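PDB 4X0V: beta-1,3-1,4-glucanase from Caldicellulosiruptor sp. F32, which probably hydrolyses mixed-linkage beta-1,3-1,4-glucans such as lichenan, acting as a glycoside hydrolase family 5 lichenase. Local coordinates for residues Ile30-Ile35 against Tyr346-Arg351; Asn95-Pro100 against Asn132-Ile137. All coordinates share one frame; numbering follows the deposited sequence.

Contact 1. Residues Ile30-Ile35 against Tyr346-Arg351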
loop_
_atom_site.group_PDB
_atom_site.type_symbol
_atom_site.label_atom_id
_atom_site.label_comp_id
_atom_site.label_asym_id
_atom_site.label_seq_id
_atom_site.Cartn_x
_atom_site.Cartn_y
_atom_site.Cartn_z
ATOM N N ILE A 30 12.979 21.347 -3.328
ATOM C CA ILE A 30 12.327 21.178 -2.034
ATOM C C ILE A 30 13.382 20.944 -0.988
ATOM O O ILE A 30 14.149 19.994 -1.092
ATOM C CB ILE A 30 11.390 19.966 -1.988
ATOM C CG1 ILE A 30 10.312 20.058 -3.059
ATOM C CG2 ILE A 30 10.743 19.847 -0.603
ATOM C CD1 ILE A 30 9.353 18.895 -3.028
ATOM N N ALA A 31 13.409 21.804 0.022
ATOM C CA ALA A 31 14.417 21.738 1.070
ATOM C C ALA A 31 14.377 20.411 1.814
ATOM O O ALA A 31 13.361 20.052 2.425
ATOM C CB ALA A 31 14.227 22.892 2.035
ATOM N N SER A 32 15.506 19.704 1.775
ATOM C CA SER A 32 15.652 18.426 2.463
ATOM C C SER A 32 15.622 18.629 3.968
ATOM O O SER A 32 16.374 19.439 4.511
ATOM C CB SER A 32 16.952 17.756 2.039
ATOM O OG SER A 32 17.055 16.459 2.591
ATOM N N ARG A 33 14.785 17.854 4.648
ATOM C CA ARG A 33 14.557 18.068 6.068
ATOM C C ARG A 33 15.359 17.132 6.971
ATOM O O ARG A 33 15.991 16.183 6.501
ATOM C CB ARG A 33 13.052 18.003 6.342
ATOM C CG ARG A 33 12.312 18.885 5.326
ATOM C CD ARG A 33 11.014 19.455 5.814
ATOM N NE ARG A 33 10.479 20.428 4.856
ATOM C CZ ARG A 33 9.184 20.700 4.706
ATOM N NH1 ARG A 33 8.280 20.102 5.477
ATOM N NH2 ARG A 33 8.792 21.603 3.814
ATOM N N LYS A 34 15.356 17.441 8.266
ATOM C CA LYS A 34 16.151 16.709 9.256
ATOM C C LYS A 34 15.546 15.338 9.498
ATOM O O LYS A 34 14.431 15.220 10.007
ATOM C CB LYS A 34 16.234 17.524 10.563
ATOM C CG LYS A 34 16.665 16.791 11.855
ATOM C CD LYS A 34 18.176 16.570 12.004
ATOM C CE LYS A 34 18.487 15.784 13.294
ATOM N NZ LYS A 34 19.538 14.731 13.155
ATOM N N ILE A 35 16.293 14.301 9.139
ATOM C CA ILE A 35 15.815 12.936 9.303
ATOM C C ILE A 35 16.681 12.210 10.317
ATOM O O ILE A 35 17.856 11.948 10.046
ATOM C CB ILE A 35 15.855 12.146 7.969
ATOM C CG1 ILE A 35 15.229 12.956 6.818
ATOM C CG2 ILE A 35 15.250 10.743 8.148
ATOM C CD1 ILE A 35 13.822 13.507 7.074
ATOM N N TYR A 346 5.731 14.657 -6.236
ATOM C CA TYR A 346 5.231 13.820 -5.150
ATOM C C TYR A 346 6.360 13.039 -4.470
ATOM O O TYR A 346 6.490 13.063 -3.243
ATOM C CB TYR A 346 4.179 12.847 -5.683
ATOM C CG TYR A 346 3.310 12.190 -4.627
ATOM C CD1 TYR A 346 3.812 11.165 -3.824
ATOM C CD2 TYR A 346 1.975 12.553 -4.473
ATOM C CE1 TYR A 346 3.020 10.546 -2.879
ATOM C CE2 TYR A 346 1.175 11.943 -3.530
ATOM C CZ TYR A 346 1.700 10.935 -2.731
ATOM O OH TYR A 346 0.908 10.310 -1.779
ATOM N N VAL A 347 7.179 12.370 -5.279
ATOM C CA VAL A 347 8.265 11.543 -4.760
ATOM C C VAL A 347 9.295 12.388 -4.029
ATOM O O VAL A 347 9.785 11.993 -2.973
ATOM C CB VAL A 347 8.964 10.735 -5.888
ATOM C CG1 VAL A 347 10.233 10.056 -5.387
ATOM C CG2 VAL A 347 8.015 9.717 -6.480
ATOM N N ARG A 348 9.619 13.552 -4.591
ATOM C CA ARG A 348 10.580 14.444 -3.950
ATOM C C ARG A 348 10.035 14.933 -2.612
ATOM O O ARG A 348 10.710 14.807 -1.576
ATOM C CB ARG A 348 10.937 15.630 -4.855
ATOM C CG ARG A 348 11.844 16.678 -4.195
ATOM C CD ARG A 348 13.167 16.088 -3.705
ATOM N NE ARG A 348 13.822 16.964 -2.730
ATOM C CZ ARG A 348 14.703 16.551 -1.821
ATOM N NH1 ARG A 348 15.047 15.265 -1.761
ATOM N NH2 ARG A 348 15.238 17.421 -0.967
ATOM N N ALA A 349 8.800 15.439 -2.631
ATOM C CA ALA A 349 8.168 15.983 -1.433
ATOM C C ALA A 349 8.173 14.959 -0.304
ATOM O O ALA A 349 8.365 15.301 0.871
ATOM C CB ALA A 349 6.766 16.425 -1.743
ATOM N N ALA A 350 8.003 13.695 -0.677
ATOM C CA ALA A 350 8.035 12.614 0.286
ATOM C C ALA A 350 9.449 12.277 0.740
ATOM O O ALA A 350 9.687 12.137 1.936
ATOM C CB ALA A 350 7.374 11.396 -0.283
ATOM N N ARG A 351 10.381 12.143 -0.201
ATOM C CA ARG A 351 11.771 11.819 0.144
ATOM C C ARG A 351 12.393 12.906 1.021
ATOM O O ARG A 351 13.121 12.602 1.979
ATOM C CB ARG A 351 12.625 11.629 -1.114
ATOM C CG ARG A 351 14.106 11.376 -0.833
ATOM C CD ARG A 351 14.317 10.153 0.048
ATOM N NE ARG A 351 13.749 8.987 -0.610
ATOM C CZ ARG A 351 13.166 7.985 0.024
ATOM N NH1 ARG A 351 13.091 7.999 1.348
ATOM N NH2 ARG A 351 12.655 6.975 -0.671
#

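Contact 2. Residues Asn95-Pro100 against Asn132-Ile137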
loop_
_atom_site.group_PDB
_atom_site.type_symbol
_atom_site.label_atom_id
_atom_site.label_comp_id
_atom_site.label_asym_id
_atom_site.label_seq_id
_atom_site.Cartn_x
_atom_site.Cartn_y
_atom_site.Cartn_z
ATOM N N ASN A 95 12.936 -0.376 -5.843
ATOM C CA ASN A 95 13.583 -1.319 -4.954
ATOM C C ASN A 95 12.576 -2.026 -4.058
ATOM O O ASN A 95 12.935 -2.893 -3.279
ATOM C CB ASN A 95 14.654 -0.643 -4.124
ATOM C CG ASN A 95 15.689 -1.618 -3.658
ATOM O OD1 ASN A 95 16.015 -2.558 -4.381
ATOM N ND2 ASN A 95 16.200 -1.429 -2.445
ATOM N N THR A 96 11.310 -1.646 -4.181
ATOM C CA THR A 96 10.242 -2.257 -3.400
ATOM C C THR A 96 9.108 -2.699 -4.320
ATOM O O THR A 96 8.852 -2.075 -5.352
ATOM C CB THR A 96 9.670 -1.272 -2.369
ATOM O OG1 THR A 96 10.724 -0.760 -1.553
ATOM C CG2 THR A 96 8.643 -1.950 -1.483
ATOM N N ILE A 97 8.465 -3.809 -3.988
ATOM C CA ILE A 97 7.258 -4.198 -4.695
ATOM C C ILE A 97 6.210 -4.617 -3.683
ATOM O O ILE A 97 6.458 -5.481 -2.841
ATOM C CB ILE A 97 7.524 -5.323 -5.734
ATOM C CG1 ILE A 97 6.210 -5.914 -6.248
ATOM C CG2 ILE A 97 8.353 -6.420 -5.129
ATOM C CD1 ILE A 97 6.392 -6.928 -7.345
ATOM N N ARG A 98 5.034 -4.005 -3.774
ATOM C CA ARG A 98 3.944 -4.313 -2.856
ATOM C C ARG A 98 3.059 -5.311 -3.583
ATOM O O ARG A 98 2.643 -5.062 -4.730
ATOM C CB ARG A 98 3.138 -3.063 -2.502
ATOM C CG ARG A 98 2.076 -3.279 -1.424
ATOM C CD ARG A 98 1.398 -1.967 -1.021
ATOM N NE ARG A 98 0.347 -2.130 -0.015
ATOM C CZ ARG A 98 -0.910 -1.703 -0.153
ATOM N NH1 ARG A 98 -1.295 -1.156 -1.296
ATOM N NH2 ARG A 98 -1.799 -1.865 0.827
ATOM N N ILE A 99 2.809 -6.453 -2.933
ATOM C CA ILE A 99 1.962 -7.492 -3.504
ATOM C C ILE A 99 0.717 -7.596 -2.660
ATOM O O ILE A 99 0.685 -8.342 -1.683
ATOM C CB ILE A 99 2.692 -8.845 -3.543
ATOM C CG1 ILE A 99 4.014 -8.701 -4.299
ATOM C CG2 ILE A 99 1.833 -9.908 -4.202
ATOM C CD1 ILE A 99 4.871 -9.928 -4.279
ATOM N N PRO A 100 -0.340 -6.884 -3.064
ATOM C CA PRO A 100 -1.586 -6.822 -2.295
ATOM C C PRO A 100 -2.340 -8.114 -2.450
ATOM O O PRO A 100 -2.377 -8.647 -3.558
ATOM C CB PRO A 100 -2.363 -5.675 -2.940
ATOM C CG PRO A 100 -1.587 -5.254 -4.147
ATOM C CD PRO A 100 -0.426 -6.170 -4.345
ATOM N N ASN A 132 15.306 -10.961 -6.502
ATOM C CA ASN A 132 15.764 -9.680 -7.034
ATOM C C ASN A 132 16.231 -8.742 -5.947
ATOM O O ASN A 132 16.350 -7.534 -6.175
ATOM C CB ASN A 132 14.629 -9.021 -7.797
ATOM C CG ASN A 132 14.765 -9.203 -9.265
ATOM O OD1 ASN A 132 15.710 -8.708 -9.880
ATOM N ND2 ASN A 132 13.874 -9.997 -9.840
ATOM N N LYS A 133 16.487 -9.313 -4.769
ATOM C CA LYS A 133 17.033 -8.581 -3.623
ATOM C C LYS A 133 16.202 -7.339 -3.271
ATOM O O LYS A 133 16.736 -6.315 -2.836
ATOM C CB LYS A 133 18.505 -8.259 -3.839
ATOM C CG LYS A 133 19.343 -9.497 -3.743
ATOM C CD LYS A 133 20.821 -9.225 -3.669
ATOM C CE LYS A 133 21.570 -10.541 -3.817
ATOM N NZ LYS A 133 20.861 -11.647 -3.091
ATOM N N MET A 134 14.896 -7.437 -3.518
ATOM C CA MET A 134 13.947 -6.332 -3.334
ATOM C C MET A 134 13.261 -6.365 -1.981
ATOM O O MET A 134 13.277 -7.382 -1.295
ATOM C CB MET A 134 12.875 -6.375 -4.423
ATOM C CG MET A 134 13.358 -5.971 -5.804
ATOM S SD MET A 134 12.004 -6.061 -6.987
ATOM C CE MET A 134 11.178 -4.499 -6.660
ATOM N N TYR A 135 12.662 -5.242 -1.601
ATOM C CA TYR A 135 11.759 -5.216 -0.464
ATOM C C TYR A 135 10.369 -5.651 -0.901
ATOM O O TYR A 135 9.873 -5.221 -1.941
ATOM C CB TYR A 135 11.717 -3.824 0.142
ATOM C CG TYR A 135 12.979 -3.478 0.891
ATOM C CD1 TYR A 135 13.177 -3.928 2.200
ATOM C CD2 TYR A 135 13.990 -2.721 0.293
ATOM C CE1 TYR A 135 14.340 -3.628 2.892
ATOM C CE2 TYR A 135 15.160 -2.413 0.985
ATOM C CZ TYR A 135 15.326 -2.871 2.280
ATOM O OH TYR A 135 16.478 -2.570 2.960
ATOM N N VAL A 136 9.731 -6.490 -0.094
ATOM C CA VAL A 136 8.427 -7.031 -0.452
ATOM C C VAL A 136 7.396 -6.775 0.662
ATOM O O VAL A 136 7.688 -6.938 1.854
ATOM C CB VAL A 136 8.539 -8.542 -0.760
ATOM C CG1 VAL A 136 7.208 -9.124 -1.200
ATOM C CG2 VAL A 136 9.578 -8.777 -1.836
ATOM N N ILE A 137 6.188 -6.384 0.255
ATOM C CA ILE A 137 5.068 -6.138 1.168
ATOM C C ILE A 137 3.883 -7.034 0.824
ATOM O O ILE A 137 3.433 -7.064 -0.321
ATOM C CB ILE A 137 4.588 -4.691 1.078
ATOM C CG1 ILE A 137 5.691 -3.723 1.486
ATOM C CG2 ILE A 137 3.422 -4.487 1.980
ATOM C CD1 ILE A 137 5.358 -2.249 1.230
#

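Contact 1. Residues Ile30-Ile35 against Tyr346-Arg351
Ile30 meets Arg348 twice, once through its backbone carbonyl and once through its side chain. The guanidinium reaches the carbonyl with its edge: NH2 of Arg348 gives a nearly straight bond to Ile30 O (2.8 Å, 168° at the hydrogen), with the oxygen lying close to the guanidinium plane. Arg348 NE adds only a weak second bond to Ile30 O, at 3.5 Å. The bend in the arginine chain at chi2 (58°) brings the guanidinium edge to the loop, and the isoleucine and arginine chains run alongside each other, pointing opposite ways. The close packing continues at the isoleucine tip: Ile30 CD1 lies 3.5 Å from Arg348 CG and 3.8 Å from Ala349 CB, so the methyl rests on the helix surface itself. That helix, 336-351, connects barrel strands 322-327 and 356-361 of the (beta/alpha)8 fold, and residues 30-35 are the irregular chain leading up to helix 39-47. Met308 of helix 298-316 also touches Ala349. Toward Ser32 the contact thins out. Its CB touches the guanidinium edge, 3.5 Å from Arg348 NH2, but Ser32 and Ala31 are exposed. Arg33 makes a salt bridge to Asp309, and its backbone pairs with Ala352, while Lys34 O accepts a hydrogen bond from Tyr312 OH.

Contact 2. Residues Asn95-Pro100 against Asn132-Ile137
Thr96, Ile97 and Arg98 pair in parallel with Tyr135, Val136 and Ile137, the two short strands running 4.8 Å apart with 18° between their directions. They are the second and third strands of the (beta/alpha)8 barrel, joined by a beta-alpha-beta crossover through helix 116-130, which ends in a Schellman motif with Lys133, of positive phi, as the C-prime residue. Four backbone bonds hold the pair, each strand giving and receiving: Tyr135 N to Asn95 O, Ile97 N to Tyr135 O, Ile137 N to Ile97 O, and Ile99 N to Ile137 O (2.8 Å).

Outside the barrel, Ile97 and Val136 look toward the helices. Ile97 CG2 meets Val136 CG2, and Ala129 of helix 116-130 packs on both residues; further along, Ile99 CD1 lies 3.9 Å from Val136 CG1. Met134, bent at chi3 (81°), brings its CE against the neighbouring strand, 3.7 Å from Ile97 CG2 and 3.6 Å from Thr96 O. Cutting Met134 back to an alanine would remove that sulfur and methyl and is likely to open a gap beside Ile97 CG2.

Inside the barrel, Arg98 CG lies 3.8 Å from Ile137 CB. The rest of the arginine chain is extended and carries its guanidinium to salt bridges with Glu184 and Glu326 on other barrel strands. Thr96 OG1 sits 3.6 Å from Tyr135 CB and is hydrogen-bonded to Met47 O. At the start of the strands, Asp46 is shared: Asn95 ND2 bonds to its backbone O, Tyr135 OH to its OD2. The amide and ring planes stand 88° apart, with Asn95 ND2 at the ring edge, 3.7 Å from Tyr135 CE2.

How the contacts relate
Contact 2 belongs to the buried barrel wall, while contact 1 lies on the surface, where a loop rests against an outer helix; their centres are 22 Å apart and they do not touch. No helix or strand is common to both, yet both belong to the same barrel domain, and along the chain 95-100 and 132-137 fall inside the long loop closed by 30-35 and 346-351. The chemistry follows the place. Contact 2 is built on regular main-chain pairing, with apolar side chains outward and a mixed inner face where Ile137 lies beside the arginine bound to two glutamates. Contact 1 rests on one arginine-to-carbonyl grip and a small apolar touch, burying 230 against 542 Å².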